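Local coordinates for terminase, large subunit (Bacillus phage spp1, PDB 2WBN), which drives viral DNA into empty capsids as an ATP-powered motor and, through the metal-dependent nuclease domain present here, cuts the genome to start and end packaging, at residues 27-32 and 169-174; 161-166 and 189-194; 76-81 and 145-150; 33-38 and 155-160. All blocks are in the same frame, centred on the assembly; numbering follows the deposited sequence.

Contact 1 (27-32 and 169-174)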
loop_
_atom_site.group_PDB
_atom_site.type_symbol
_atom_site.label_atom_id
_atom_site.label_comp_id
_atom_site.label_asym_id
_atom_site.label_seq_id
_atom_site.Cartn_x
_atom_site.Cartn_y
_atom_site.Cartn_z
ATOM N N VAL A 27 -20.841 6.526 -4.401
ATOM C CA VAL A 27 -21.492 5.214 -4.095
ATOM C C VAL A 27 -20.510 4.044 -4.189
ATOM O O VAL A 27 -20.386 3.246 -3.260
ATOM C CB VAL A 27 -22.643 4.963 -5.058
ATOM C CG1 VAL A 27 -23.652 4.009 -4.443
ATOM C CG2 VAL A 27 -23.287 6.269 -5.415
ATOM N N VAL A 28 -19.826 3.940 -5.324
ATOM C CA VAL A 28 -18.810 2.923 -5.538
ATOM C C VAL A 28 -17.443 3.596 -5.577
ATOM O O VAL A 28 -17.218 4.487 -6.395
ATOM C CB VAL A 28 -19.016 2.206 -6.881
ATOM C CG1 VAL A 28 -17.915 1.195 -7.103
ATOM C CG2 VAL A 28 -20.393 1.549 -6.931
ATOM N N PRO A 29 -16.521 3.173 -4.703
ATOM C CA PRO A 29 -15.182 3.731 -4.753
ATOM C C PRO A 29 -14.297 3.066 -5.808
ATOM O O PRO A 29 -14.576 1.949 -6.251
ATOM C CB PRO A 29 -14.634 3.414 -3.364
ATOM C CG PRO A 29 -15.303 2.134 -3.004
ATOM C CD PRO A 29 -16.675 2.224 -3.588
ATOM N N PHE A 30 -13.215 3.748 -6.169
ATOM C CA PHE A 30 -12.175 3.193 -7.034
ATOM C C PHE A 30 -12.717 2.675 -8.369
ATOM O O PHE A 30 -12.292 1.626 -8.880
ATOM C CB PHE A 30 -11.387 2.089 -6.313
ATOM C CG PHE A 30 -10.630 2.562 -5.093
ATOM C CD1 PHE A 30 -10.815 1.947 -3.856
ATOM C CD2 PHE A 30 -9.707 3.594 -5.194
ATOM C CE1 PHE A 30 -10.097 2.370 -2.727
ATOM C CE2 PHE A 30 -8.996 4.028 -4.092
ATOM C CZ PHE A 30 -9.190 3.412 -2.841
ATOM N N GLU A 31 -13.645 3.432 -8.954
ATOM C CA GLU A 31 -14.075 3.167 -10.324
ATOM C C GLU A 31 -12.862 3.146 -11.242
ATOM O O GLU A 31 -12.884 2.479 -12.273
ATOM C CB GLU A 31 -15.083 4.214 -10.791
ATOM C CG GLU A 31 -16.426 4.140 -10.068
ATOM C CD GLU A 31 -17.381 5.229 -10.520
ATOM O OE1 GLU A 31 -17.420 5.498 -11.730
ATOM O OE2 GLU A 31 -18.078 5.807 -9.664
ATOM N N ASN A 32 -11.798 3.838 -10.838
ATOM C CA ASN A 32 -10.518 3.859 -11.563
ATOM C C ASN A 32 -9.679 2.564 -11.603
ATOM O O ASN A 32 -8.574 2.569 -12.154
ATOM C CB ASN A 32 -9.645 5.000 -11.037
ATOM C CG ASN A 32 -9.212 4.800 -9.607
ATOM O OD1 ASN A 32 -9.549 3.791 -9.000
ATOM N ND2 ASN A 32 -8.456 5.760 -9.063
ATOM N N ASN A 169 -12.872 -5.146 -3.539
ATOM C CA ASN A 169 -13.998 -5.402 -2.659
ATOM C C ASN A 169 -14.306 -4.300 -1.634
ATOM O O ASN A 169 -15.385 -4.317 -1.043
ATOM C CB ASN A 169 -13.815 -6.785 -2.010
ATOM C CG ASN A 169 -13.855 -7.912 -3.062
ATOM O OD1 ASN A 169 -14.906 -8.237 -3.578
ATOM N ND2 ASN A 169 -12.707 -8.434 -3.425
ATOM N N ILE A 170 -13.387 -3.346 -1.421
ATOM C CA ILE A 170 -13.630 -2.258 -0.427
ATOM C C ILE A 170 -14.831 -1.370 -0.807
ATOM O O ILE A 170 -15.062 -1.065 -1.976
ATOM C CB ILE A 170 -12.354 -1.401 -0.172
ATOM C CG1 ILE A 170 -12.454 -0.632 1.156
ATOM C CG2 ILE A 170 -12.078 -0.465 -1.338
ATOM C CD1 ILE A 170 -12.154 -1.464 2.429
ATOM N N ASP A 171 -15.621 -1.005 0.198
ATOM C CA ASP A 171 -16.813 -0.197 0.025
ATOM C C ASP A 171 -16.707 1.031 0.947
ATOM O O ASP A 171 -15.856 1.083 1.850
ATOM C CB ASP A 171 -18.074 -1.016 0.387
ATOM C CG ASP A 171 -18.581 -1.907 -0.762
ATOM O OD1 ASP A 171 -18.645 -1.441 -1.914
ATOM O OD2 ASP A 171 -18.956 -3.079 -0.507
ATOM N N TYR A 172 -17.568 2.013 0.706
ATOM C CA TYR A 172 -17.705 3.155 1.601
ATOM C C TYR A 172 -18.426 2.723 2.867
ATOM O O TYR A 172 -19.292 1.847 2.825
ATOM C CB TYR A 172 -18.504 4.283 0.924
ATOM C CG TYR A 172 -17.718 5.027 -0.125
ATOM C CD1 TYR A 172 -16.504 5.631 0.188
ATOM C CD2 TYR A 172 -18.171 5.106 -1.443
ATOM C CE1 TYR A 172 -15.765 6.301 -0.783
ATOM C CE2 TYR A 172 -17.447 5.777 -2.409
ATOM C CZ TYR A 172 -16.251 6.377 -2.072
ATOM O OH TYR A 172 -15.526 7.034 -3.030
ATOM N N GLN A 173 -18.084 3.353 3.986
ATOM C CA GLN A 173 -18.879 3.210 5.193
ATOM C C GLN A 173 -20.232 3.850 4.936
ATOM O O GLN A 173 -20.439 4.491 3.900
ATOM C CB GLN A 173 -18.212 3.889 6.380
ATOM C CG GLN A 173 -16.950 3.218 6.851
ATOM C CD GLN A 173 -16.312 3.968 7.996
ATOM O OE1 GLN A 173 -17.007 4.610 8.788
ATOM N NE2 GLN A 173 -14.983 3.897 8.096
ATOM N N THR A 174 -21.153 3.672 5.873
ATOM C CA THR A 174 -22.483 4.265 5.753
ATOM C C THR A 174 -22.985 4.782 7.101
ATOM O O THR A 174 -22.478 4.408 8.162
ATOM C CB THR A 174 -23.510 3.268 5.125
ATOM O OG1 THR A 174 -23.785 2.206 6.049
ATOM C CG2 THR A 174 -22.970 2.677 3.813
HETATM O O HOH W 1 -19.236 1.526 -1.425
#
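A single water joins the two backbones: it donates to V27 O at 2.8 Å and to D171 OD1, and accepts from Y172 N at 2.7 Å. One carboxylate, one carbonyl and one N-H thus meet at a point where the protein atoms do not bond each other directly. Beside this bridge P29 lies over one face of the Y172 ring in a CH-pi contact, its CB 4.0 Å from the ring centroid and displaced toward the rim, nearest to Y172 CZ at 3.6 Å. A proline suits the place because its compact, conformationally restricted ring offers apolar C-H groups to the aromatic face. With CG anti to its own carbonyl carbon (chi1 -74°), the Y172 ring lies alongside the 27-29 backbone; chi2 (-56°) turns its face to P29, and V27 O comes to the ring edge, 3.4 Å from Y172 CD2. P29 CG also rests against I170 O at 3.4 Å. The methyl CG2 of I170 then meets the edge of the F30 ring, 3.7 Å from F30 CD1, while F167 meets that ring from helix 161-169. The contact therefore joins the loop before strand 33-35 to the link between helix 161-169 and strand 172-174. Its polar link runs through a bound water, while the direct contacts are van der Waals packing and CH-pi.

Contact 2 (161-166 and 189-194)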
loop_
_atom_site.group_PDB
_atom_site.type_symbol
_atom_site.label_atom_id
_atom_site.label_comp_id
_atom_site.label_asym_id
_atom_site.label_seq_id
_atom_site.Cartn_x
_atom_site.Cartn_y
_atom_site.Cartn_z
ATOM N N PRO A 161 -2.068 -10.451 -5.454
ATOM C CA PRO A 161 -3.467 -10.923 -5.284
ATOM C C PRO A 161 -4.207 -10.277 -4.122
ATOM O O PRO A 161 -5.426 -10.098 -4.202
ATOM C CB PRO A 161 -3.324 -12.425 -5.058
ATOM C CG PRO A 161 -1.915 -12.633 -4.634
ATOM C CD PRO A 161 -1.111 -11.557 -5.317
ATOM N N ASN A 162 -3.479 -9.932 -3.057
ATOM C CA ASN A 162 -4.102 -9.290 -1.912
ATOM C C ASN A 162 -4.543 -7.857 -2.206
ATOM O O ASN A 162 -5.681 -7.475 -1.903
ATOM C CB ASN A 162 -3.154 -9.306 -0.687
ATOM C CG ASN A 162 -2.964 -10.694 -0.117
ATOM O OD1 ASN A 162 -3.891 -11.248 0.466
ATOM N ND2 ASN A 162 -1.767 -11.269 -0.281
ATOM N N ILE A 163 -3.657 -7.072 -2.793
ATOM C CA ILE A 163 -4.000 -5.727 -3.278
ATOM C C ILE A 163 -5.223 -5.786 -4.214
ATOM O O ILE A 163 -6.186 -5.034 -4.040
ATOM C CB ILE A 163 -2.808 -5.053 -4.018
ATOM C CG1 ILE A 163 -1.681 -4.703 -3.051
ATOM C CG2 ILE A 163 -3.254 -3.749 -4.726
ATOM C CD1 ILE A 163 -0.373 -4.295 -3.729
ATOM N N ALA A 164 -5.194 -6.707 -5.176
ATOM C CA ALA A 164 -6.323 -6.898 -6.096
ATOM C C ALA A 164 -7.645 -7.161 -5.358
ATOM O O ALA A 164 -8.628 -6.496 -5.617
ATOM C CB ALA A 164 -6.035 -8.040 -7.116
ATOM N N ARG A 165 -7.647 -8.100 -4.411
ATOM C CA ARG A 165 -8.838 -8.457 -3.670
ATOM C C ARG A 165 -9.340 -7.290 -2.815
ATOM O O ARG A 165 -10.518 -6.958 -2.841
ATOM C CB ARG A 165 -8.583 -9.673 -2.776
ATOM C CG ARG A 165 -9.858 -10.162 -2.054
ATOM C CD ARG A 165 -9.620 -11.351 -1.126
ATOM N NE ARG A 165 -8.392 -11.188 -0.365
ATOM C CZ ARG A 165 -8.257 -10.442 0.716
ATOM N NH1 ARG A 165 -7.062 -10.364 1.285
ATOM N NH2 ARG A 165 -9.292 -9.759 1.230
ATOM N N GLU A 166 -8.439 -6.638 -2.101
ATOM C CA GLU A 166 -8.877 -5.613 -1.168
ATOM C C GLU A 166 -9.429 -4.412 -1.914
ATOM O O GLU A 166 -10.486 -3.890 -1.544
ATOM C CB GLU A 166 -7.756 -5.228 -0.223
ATOM C CG GLU A 166 -7.406 -6.325 0.747
ATOM C CD GLU A 166 -6.541 -5.821 1.879
ATOM O OE1 GLU A 166 -5.872 -4.777 1.690
ATOM O OE2 GLU A 166 -6.565 -6.450 2.954
ATOM N N ASN A 189 -8.523 -3.958 4.586
ATOM C CA ASN A 189 -8.013 -2.750 3.926
ATOM C C ASN A 189 -6.548 -2.531 4.229
ATOM O O ASN A 189 -6.034 -1.421 4.136
ATOM C CB ASN A 189 -8.802 -1.523 4.401
ATOM C CG ASN A 189 -8.551 -1.211 5.873
ATOM O OD1 ASN A 189 -8.227 -2.111 6.677
ATOM N ND2 ASN A 189 -8.691 0.060 6.234
ATOM N N HIS A 190 -5.852 -3.608 4.567
ATOM C CA HIS A 190 -4.483 -3.497 5.066
ATOM C C HIS A 190 -3.493 -3.040 3.989
ATOM O O HIS A 190 -2.578 -2.231 4.268
ATOM C CB HIS A 190 -4.098 -4.831 5.726
ATOM C CG HIS A 190 -5.225 -5.398 6.536
ATOM N ND1 HIS A 190 -5.656 -4.813 7.705
ATOM C CD2 HIS A 190 -6.090 -6.410 6.284
ATOM C CE1 HIS A 190 -6.704 -5.471 8.168
ATOM N NE2 HIS A 190 -6.982 -6.451 7.329
ATOM N N THR A 191 -3.681 -3.515 2.751
ATOM C CA THR A 191 -2.847 -3.063 1.647
ATOM C C THR A 191 -3.226 -1.652 1.181
ATOM O O THR A 191 -2.399 -0.952 0.598
ATOM C CB THR A 191 -2.910 -3.992 0.395
ATOM O OG1 THR A 191 -4.227 -3.956 -0.174
ATOM C CG2 THR A 191 -2.525 -5.424 0.753
ATOM N N ILE A 192 -4.464 -1.246 1.420
ATOM C CA ILE A 192 -4.902 0.116 1.079
ATOM C C ILE A 192 -4.237 1.109 2.037
ATOM O O ILE A 192 -3.715 2.142 1.617
ATOM C CB ILE A 192 -6.429 0.273 1.150
ATOM C CG1 ILE A 192 -7.142 -0.778 0.285
ATOM C CG2 ILE A 192 -6.849 1.653 0.631
ATOM C CD1 ILE A 192 -8.653 -0.761 0.397
ATOM N N ASP A 193 -4.245 0.787 3.327
ATOM C CA ASP A 193 -3.481 1.572 4.313
ATOM C C ASP A 193 -2.014 1.672 3.938
ATOM O O ASP A 193 -1.467 2.763 3.923
ATOM C CB ASP A 193 -3.605 0.964 5.712
ATOM C CG ASP A 193 -4.961 1.232 6.355
ATOM O OD1 ASP A 193 -5.664 2.166 5.919
ATOM O OD2 ASP A 193 -5.315 0.512 7.310
ATOM N N ALA A 194 -1.384 0.549 3.615
ATOM C CA ALA A 194 0.033 0.548 3.226
ATOM C C ALA A 194 0.293 1.413 2.005
ATOM O O ALA A 194 1.314 2.099 1.936
ATOM C CB ALA A 194 0.539 -0.864 2.996
#
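The helical segments 161-166 and 190-194 pass each other at 102° between their N-to-C directions, their axes 9.1 Å apart, with I163 facing T191 and E166 facing the start of the second helix. This is helix-on-helix packing in the RNase H-like nuclease domain, and the second helix carries H190 and D193, ligands of the second manganese ion. E166 lies across the first turn of that helix, where backbone N-H groups lack intrahelical acceptors. Its chain leaves with CG anti to the carbonyl carbon (chi1 -69°) and stays extended beyond, which carries the carboxylate to T191. There OE1 of E166 takes two bonds: T191 N reaches its syn lone pair at 2.7 Å, and T191 OG1 donates from the anti side at 2.6 Å, tilted 32° out of the carboxylate plane. A glutamate is long enough to span the gap, and its negative charge would be favoured at a helix N terminus. The bond from H190 N to E166 OE2 is weak, at 3.3 Å. Threonine suits its position by serving both sides: the hydroxyl goes to the carboxylate, while its carbon face packs on I163, a buried residue that also touches V67 and W69 of the sheet. E166 is thus a neighbour of the metal ligand H190, its OE2 coming obliquely to the imidazole, 3.4 Å from H190 CD2.

Contact 3 (76-81 and 145-150)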
loop_
_atom_site.group_PDB
_atom_site.type_symbol
_atom_site.label_atom_id
_atom_site.label_comp_id
_atom_site.label_asym_id
_atom_site.label_seq_id
_atom_site.Cartn_x
_atom_site.Cartn_y
_atom_site.Cartn_z
ATOM N N ASN A 76 -1.114 10.180 -14.147
ATOM C CA ASN A 76 -1.890 9.979 -12.922
ATOM C C ASN A 76 -2.289 8.526 -12.720
ATOM O O ASN A 76 -3.452 8.215 -12.450
ATOM C CB ASN A 76 -3.129 10.878 -12.914
ATOM C CG ASN A 76 -2.972 12.044 -12.006
ATOM O OD1 ASN A 76 -2.345 13.054 -12.366
ATOM N ND2 ASN A 76 -3.530 11.931 -10.806
ATOM N N ARG A 77 -1.308 7.644 -12.849
ATOM C CA ARG A 77 -1.529 6.218 -12.654
ATOM C C ARG A 77 -0.555 5.628 -11.679
ATOM O O ARG A 77 0.597 6.066 -11.583
ATOM C CB ARG A 77 -1.334 5.437 -13.940
ATOM C CG ARG A 77 -2.288 5.748 -15.017
ATOM C CD ARG A 77 -2.026 4.773 -16.147
ATOM N NE ARG A 77 -2.703 5.166 -17.357
ATOM C CZ ARG A 77 -2.432 4.668 -18.560
ATOM N NH1 ARG A 77 -1.480 3.743 -18.734
ATOM N NH2 ARG A 77 -3.111 5.111 -19.594
ATOM N N ILE A 78 -1.010 4.590 -10.998
ATOM C CA ILE A 78 -0.128 3.791 -10.168
ATOM C C ILE A 78 -0.247 2.335 -10.591
ATOM O O ILE A 78 -1.304 1.904 -11.046
ATOM C CB ILE A 78 -0.398 3.984 -8.667
ATOM C CG1 ILE A 78 -1.786 3.494 -8.241
ATOM C CG2 ILE A 78 -0.173 5.456 -8.263
ATOM C CD1 ILE A 78 -1.977 3.519 -6.696
ATOM N N TYR A 79 0.850 1.600 -10.467
ATOM C CA TYR A 79 0.939 0.217 -10.897
ATOM C C TYR A 79 1.470 -0.614 -9.739
ATOM O O TYR A 79 2.550 -0.317 -9.253
ATOM C CB TYR A 79 1.954 0.086 -12.029
ATOM C CG TYR A 79 1.635 0.785 -13.317
ATOM C CD1 TYR A 79 1.960 2.124 -13.503
ATOM C CD2 TYR A 79 1.053 0.089 -14.376
ATOM C CE1 TYR A 79 1.701 2.748 -14.697
ATOM C CE2 TYR A 79 0.794 0.711 -15.575
ATOM C CZ TYR A 79 1.112 2.037 -15.722
ATOM O OH TYR A 79 0.858 2.644 -16.900
ATOM N N ALA A 80 0.722 -1.642 -9.316
ATOM C CA ALA A 80 1.153 -2.534 -8.233
ATOM C C ALA A 80 2.212 -3.501 -8.729
ATOM O O ALA A 80 2.006 -4.210 -9.721
ATOM C CB ALA A 80 -0.048 -3.284 -7.628
ATOM N N ILE A 81 3.355 -3.519 -8.043
ATOM C CA ILE A 81 4.496 -4.338 -8.457
ATOM C C ILE A 81 4.591 -5.595 -7.605
ATOM O O ILE A 81 4.731 -6.704 -8.125
ATOM C CB ILE A 81 5.832 -3.548 -8.354
ATOM C CG1 ILE A 81 5.798 -2.323 -9.275
ATOM C CG2 ILE A 81 7.013 -4.460 -8.688
ATOM C CD1 ILE A 81 7.067 -1.434 -9.228
ATOM N N ARG A 145 -9.084 9.474 -0.717
ATOM C CA ARG A 145 -9.620 10.310 -1.781
ATOM C C ARG A 145 -8.574 10.542 -2.857
ATOM O O ARG A 145 -8.884 10.491 -4.043
ATOM C CB ARG A 145 -10.119 11.663 -1.239
ATOM C CG ARG A 145 -10.776 12.537 -2.320
ATOM C CD ARG A 145 -11.275 13.899 -1.808
ATOM N NE ARG A 145 -11.538 14.819 -2.923
ATOM C CZ ARG A 145 -12.148 16.003 -2.824
ATOM N NH1 ARG A 145 -12.598 16.448 -1.653
ATOM N NH2 ARG A 145 -12.322 16.745 -3.914
ATOM N N TRP A 146 -7.332 10.783 -2.455
ATOM C CA TRP A 146 -6.267 10.983 -3.431
ATOM C C TRP A 146 -6.122 9.760 -4.327
ATOM O O TRP A 146 -6.056 9.868 -5.568
ATOM C CB TRP A 146 -4.947 11.298 -2.742
ATOM C CG TRP A 146 -3.856 11.675 -3.702
ATOM C CD1 TRP A 146 -3.577 12.923 -4.186
ATOM C CD2 TRP A 146 -2.899 10.794 -4.281
ATOM N NE1 TRP A 146 -2.495 12.868 -5.027
ATOM C CE2 TRP A 146 -2.054 11.573 -5.097
ATOM C CE3 TRP A 146 -2.663 9.416 -4.182
ATOM C CZ2 TRP A 146 -0.998 11.018 -5.825
ATOM C CZ3 TRP A 146 -1.611 8.867 -4.899
ATOM C CH2 TRP A 146 -0.788 9.667 -5.703
ATOM N N LEU A 147 -6.101 8.583 -3.711
ATOM C CA LEU A 147 -6.040 7.347 -4.486
ATOM C C LEU A 147 -7.245 7.191 -5.441
ATOM O O LEU A 147 -7.085 6.787 -6.604
ATOM C CB LEU A 147 -5.924 6.144 -3.544
ATOM C CG LEU A 147 -4.601 5.965 -2.789
ATOM C CD1 LEU A 147 -4.771 4.854 -1.753
ATOM C CD2 LEU A 147 -3.435 5.656 -3.751
ATOM N N ASP A 148 -8.441 7.521 -4.959
ATOM C CA ASP A 148 -9.658 7.416 -5.760
ATOM C C ASP A 148 -9.696 8.402 -6.932
ATOM O O ASP A 148 -10.367 8.153 -7.936
ATOM C CB ASP A 148 -10.887 7.633 -4.889
ATOM C CG ASP A 148 -12.186 7.546 -5.669
ATOM O OD1 ASP A 148 -12.632 6.428 -5.997
ATOM O OD2 ASP A 148 -12.778 8.600 -5.934
ATOM N N GLU A 149 -8.970 9.508 -6.808
ATOM C CA GLU A 149 -8.948 10.511 -7.860
ATOM C C GLU A 149 -7.894 10.267 -8.941
ATOM O O GLU A 149 -7.803 11.029 -9.894
ATOM C CB GLU A 149 -8.827 11.908 -7.253
ATOM C CG GLU A 149 -10.199 12.540 -7.049
ATOM C CD GLU A 149 -10.196 13.653 -6.034
ATOM O OE1 GLU A 149 -9.106 14.038 -5.552
ATOM O OE2 GLU A 149 -11.303 14.131 -5.704
ATOM N N LEU A 150 -7.123 9.192 -8.815
ATOM C CA LEU A 150 -6.154 8.853 -9.853
ATOM C C LEU A 150 -6.877 8.446 -11.137
ATOM O O LEU A 150 -8.032 8.041 -11.110
ATOM C CB LEU A 150 -5.216 7.736 -9.379
ATOM C CG LEU A 150 -4.251 8.109 -8.254
ATOM C CD1 LEU A 150 -3.737 6.860 -7.493
ATOM C CD2 LEU A 150 -3.077 8.962 -8.753
#
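I78, on strand 77-81, points its CB toward the segment 145-150, and its branches pack against leucines at the C-terminal end of helix 140-148 and just after it: a strand-against-helix contact in the core of the RNase H-like domain. With CG1 set between the backbone N and the carbonyl carbon (chi1 65°), both branches face L150: CG2 lies 3.9 Å from L150 CD1, and CG1 approaches the same methyl at 4.0 Å. At the tip, I78 CD1 touches two leucine methyls that lie side by side, 3.9 Å from both L147 CD2 and L150 CD1. The isoleucine crosses each leucine at about a right angle, the contacts being made by the ends of the leucine branches, and branched apolar residues suit this buried place beside W69 and Y71 of the next strand. At the start of the strand N76 and R77 form a G1 beta bulge. N76, at the partly exposed margin, crosses L150 as well, and its amide ND2 rests 3.6 Å from L150 CD2.

Contact 4 (33-38 and 155-160)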
loop_
_atom_site.group_PDB
_atom_site.type_symbol
_atom_site.label_atom_id
_atom_site.label_comp_id
_atom_site.label_asym_id
_atom_site.label_seq_id
_atom_site.Cartn_x
_atom_site.Cartn_y
_atom_site.Cartn_z
ATOM N N LEU A 33 -10.185 1.464 -11.065
ATOM C CA LEU A 33 -9.390 0.226 -10.992
ATOM C C LEU A 33 -9.273 -0.466 -12.332
ATOM O O LEU A 33 -10.270 -0.596 -13.037
ATOM C CB LEU A 33 -9.976 -0.762 -9.976
ATOM C CG LEU A 33 -9.781 -0.471 -8.489
ATOM C CD1 LEU A 33 -10.322 -1.658 -7.675
ATOM C CD2 LEU A 33 -8.317 -0.241 -8.179
ATOM N N GLN A 34 -8.037 -0.842 -12.685
ATOM C CA GLN A 34 -7.742 -1.612 -13.877
ATOM C C GLN A 34 -7.100 -2.929 -13.394
ATOM O O GLN A 34 -5.962 -2.952 -12.928
ATOM C CB GLN A 34 -6.844 -0.803 -14.814
ATOM C CG GLN A 34 -6.829 -1.289 -16.217
ATOM C CD GLN A 34 -8.085 -0.957 -17.044
ATOM O OE1 GLN A 34 -8.356 -1.639 -18.013
ATOM N NE2 GLN A 34 -8.800 0.106 -16.695
ATOM N N ILE A 35 -7.885 -4.000 -13.420
ATOM C CA ILE A 35 -7.509 -5.269 -12.793
ATOM C C ILE A 35 -7.699 -6.394 -13.787
ATOM O O ILE A 35 -8.822 -6.662 -14.253
ATOM C CB ILE A 35 -8.359 -5.624 -11.547
ATOM C CG1 ILE A 35 -8.377 -4.494 -10.524
ATOM C CG2 ILE A 35 -7.817 -6.942 -10.908
ATOM C CD1 ILE A 35 -9.186 -4.800 -9.247
ATOM N N GLU A 36 -6.600 -7.080 -14.085
ATOM C CA GLU A 36 -6.649 -8.187 -15.021
ATOM C C GLU A 36 -5.349 -8.967 -14.910
ATOM O O GLU A 36 -4.271 -8.379 -14.808
ATOM C CB GLU A 36 -6.832 -7.658 -16.426
ATOM C CG GLU A 36 -7.015 -8.736 -17.496
ATOM C CD GLU A 36 -7.479 -8.159 -18.806
ATOM O OE1 GLU A 36 -6.628 -7.610 -19.557
ATOM O OE2 GLU A 36 -8.693 -8.286 -19.100
ATOM N N GLU A 37 -5.465 -10.287 -14.917
ATOM C CA GLU A 37 -4.306 -11.173 -14.857
ATOM C C GLU A 37 -3.427 -10.926 -16.075
ATOM O O GLU A 37 -3.921 -10.875 -17.201
ATOM C CB GLU A 37 -4.722 -12.654 -14.800
ATOM C CG GLU A 37 -5.455 -13.059 -13.515
ATOM C CD GLU A 37 -5.648 -14.567 -13.370
ATOM O OE1 GLU A 37 -5.621 -15.272 -14.389
ATOM O OE2 GLU A 37 -5.809 -15.045 -12.229
ATOM N N GLY A 38 -2.127 -10.759 -15.826
ATOM C CA GLY A 38 -1.166 -10.431 -16.861
ATOM C C GLY A 38 -1.094 -8.989 -17.325
ATOM O O GLY A 38 -0.321 -8.693 -18.208
ATOM N N ILE A 155 -3.575 -3.084 -11.405
ATOM C CA ILE A 155 -3.254 -4.203 -10.542
ATOM C C ILE A 155 -3.363 -5.505 -11.313
ATOM O O ILE A 155 -4.394 -5.804 -11.934
ATOM C CB ILE A 155 -4.199 -4.289 -9.308
ATOM C CG1 ILE A 155 -4.328 -2.942 -8.582
ATOM C CG2 ILE A 155 -3.696 -5.392 -8.301
ATOM C CD1 ILE A 155 -5.538 -2.891 -7.639
ATOM N N ASP A 156 -2.306 -6.295 -11.227
ATOM C CA ASP A 156 -2.255 -7.613 -11.824
ATOM C C ASP A 156 -2.391 -8.641 -10.695
ATOM O O ASP A 156 -1.460 -8.792 -9.869
ATOM C CB ASP A 156 -0.908 -7.752 -12.506
ATOM C CG ASP A 156 -0.781 -8.995 -13.365
ATOM O OD1 ASP A 156 -1.497 -10.005 -13.134
ATOM O OD2 ASP A 156 0.092 -8.954 -14.270
ATOM N N PRO A 157 -3.533 -9.348 -10.636
ATOM C CA PRO A 157 -3.710 -10.321 -9.572
ATOM C C PRO A 157 -2.681 -11.448 -9.572
ATOM O O PRO A 157 -2.538 -12.135 -8.588
ATOM C CB PRO A 157 -5.113 -10.872 -9.819
ATOM C CG PRO A 157 -5.772 -9.904 -10.644
ATOM C CD PRO A 157 -4.706 -9.326 -11.527
ATOM N N LEU A 158 -1.996 -11.679 -10.686
ATOM C CA LEU A 158 -0.930 -12.677 -10.705
ATOM C C LEU A 158 0.274 -12.263 -9.857
ATOM O O LEU A 158 0.994 -13.122 -9.343
ATOM C CB LEU A 158 -0.494 -12.954 -12.155
ATOM C CG LEU A 158 -1.563 -13.548 -13.062
ATOM C CD1 LEU A 158 -1.005 -13.852 -14.487
ATOM C CD2 LEU A 158 -2.115 -14.819 -12.450
ATOM N N ARG A 159 0.483 -10.953 -9.711
ATOM C CA ARG A 159 1.597 -10.404 -8.947
ATOM C C ARG A 159 1.184 -10.025 -7.554
ATOM O O ARG A 159 1.930 -10.286 -6.600
ATOM C CB ARG A 159 2.134 -9.139 -9.619
ATOM C CG ARG A 159 2.610 -9.364 -11.007
ATOM C CD ARG A 159 3.089 -8.089 -11.698
ATOM N NE ARG A 159 3.476 -8.424 -13.057
ATOM C CZ ARG A 159 4.665 -8.909 -13.411
ATOM N NH1 ARG A 159 5.634 -9.083 -12.514
ATOM N NH2 ARG A 159 4.886 -9.215 -14.678
ATOM N N THR A 160 0.027 -9.368 -7.429
ATOM C CA THR A 160 -0.385 -8.815 -6.122
ATOM C C THR A 160 -1.826 -9.178 -5.808
ATOM O O THR A 160 -2.718 -8.328 -5.917
ATOM C CB THR A 160 -0.193 -7.286 -6.039
ATOM O OG1 THR A 160 -0.955 -6.619 -7.057
ATOM C CG2 THR A 160 1.303 -6.907 -6.184
#
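E37 and L158 meet at about a right angle: the CB and CG methylenes of E37 run across L158, CB 3.7 Å from L158 CG, and the carboxylate carbon E37 CD is 3.7 Å from L158 CD2. This suits a surface position, since the methylenes give the leucine an apolar partner while the charge can stay at the surface. I35 instead slants across P157, setting its CG2 3.6 Å from P157 CG, and L33 CD2 meets I155 CD1 in a similar oblique approach. L33 and I35 belong to strand 33-35, an outermost strand of the mixed sheet, which runs parallel to strand 152-155; I155 N bonds to Q34 O at 2.8 Å, and the answering bond from E36 N to I155 O is weak. D156, its CG anti to the backbone N (chi1 -171°), then forms an Asx turn with L158 N. Its OD1 also accepts from G38 N at 2.9 Å, the two donors arriving from opposite faces of the carboxylate plane. G38 takes a positive phi (79°), easily adopted without a side chain, and the chain turns just after its N-H is given to D156.

From the N terminus, 27-32 opens contact 1 and 33-38, directly following, opens contact 4. Next comes 76-81, whose loop closes at 145-150 as contact 3, wholly within the span of contact 4, which closes at 155-160. The chain continues into helix 161-169, where contact 2 opens; contact 1 closes at 169-174 before contact 2 closes at 189-194, so these two cross while contacts 3 and 4 lie within contact 1. Contacts 3 and 4 reach the same sheet. Contact 2 sets the metal-binding helix against helix 161-169, packed on that sheet through I163 and A80. Contact 1 joins contact 3 through F30 N and D148 OD1, and contact 2 through I170 and I192.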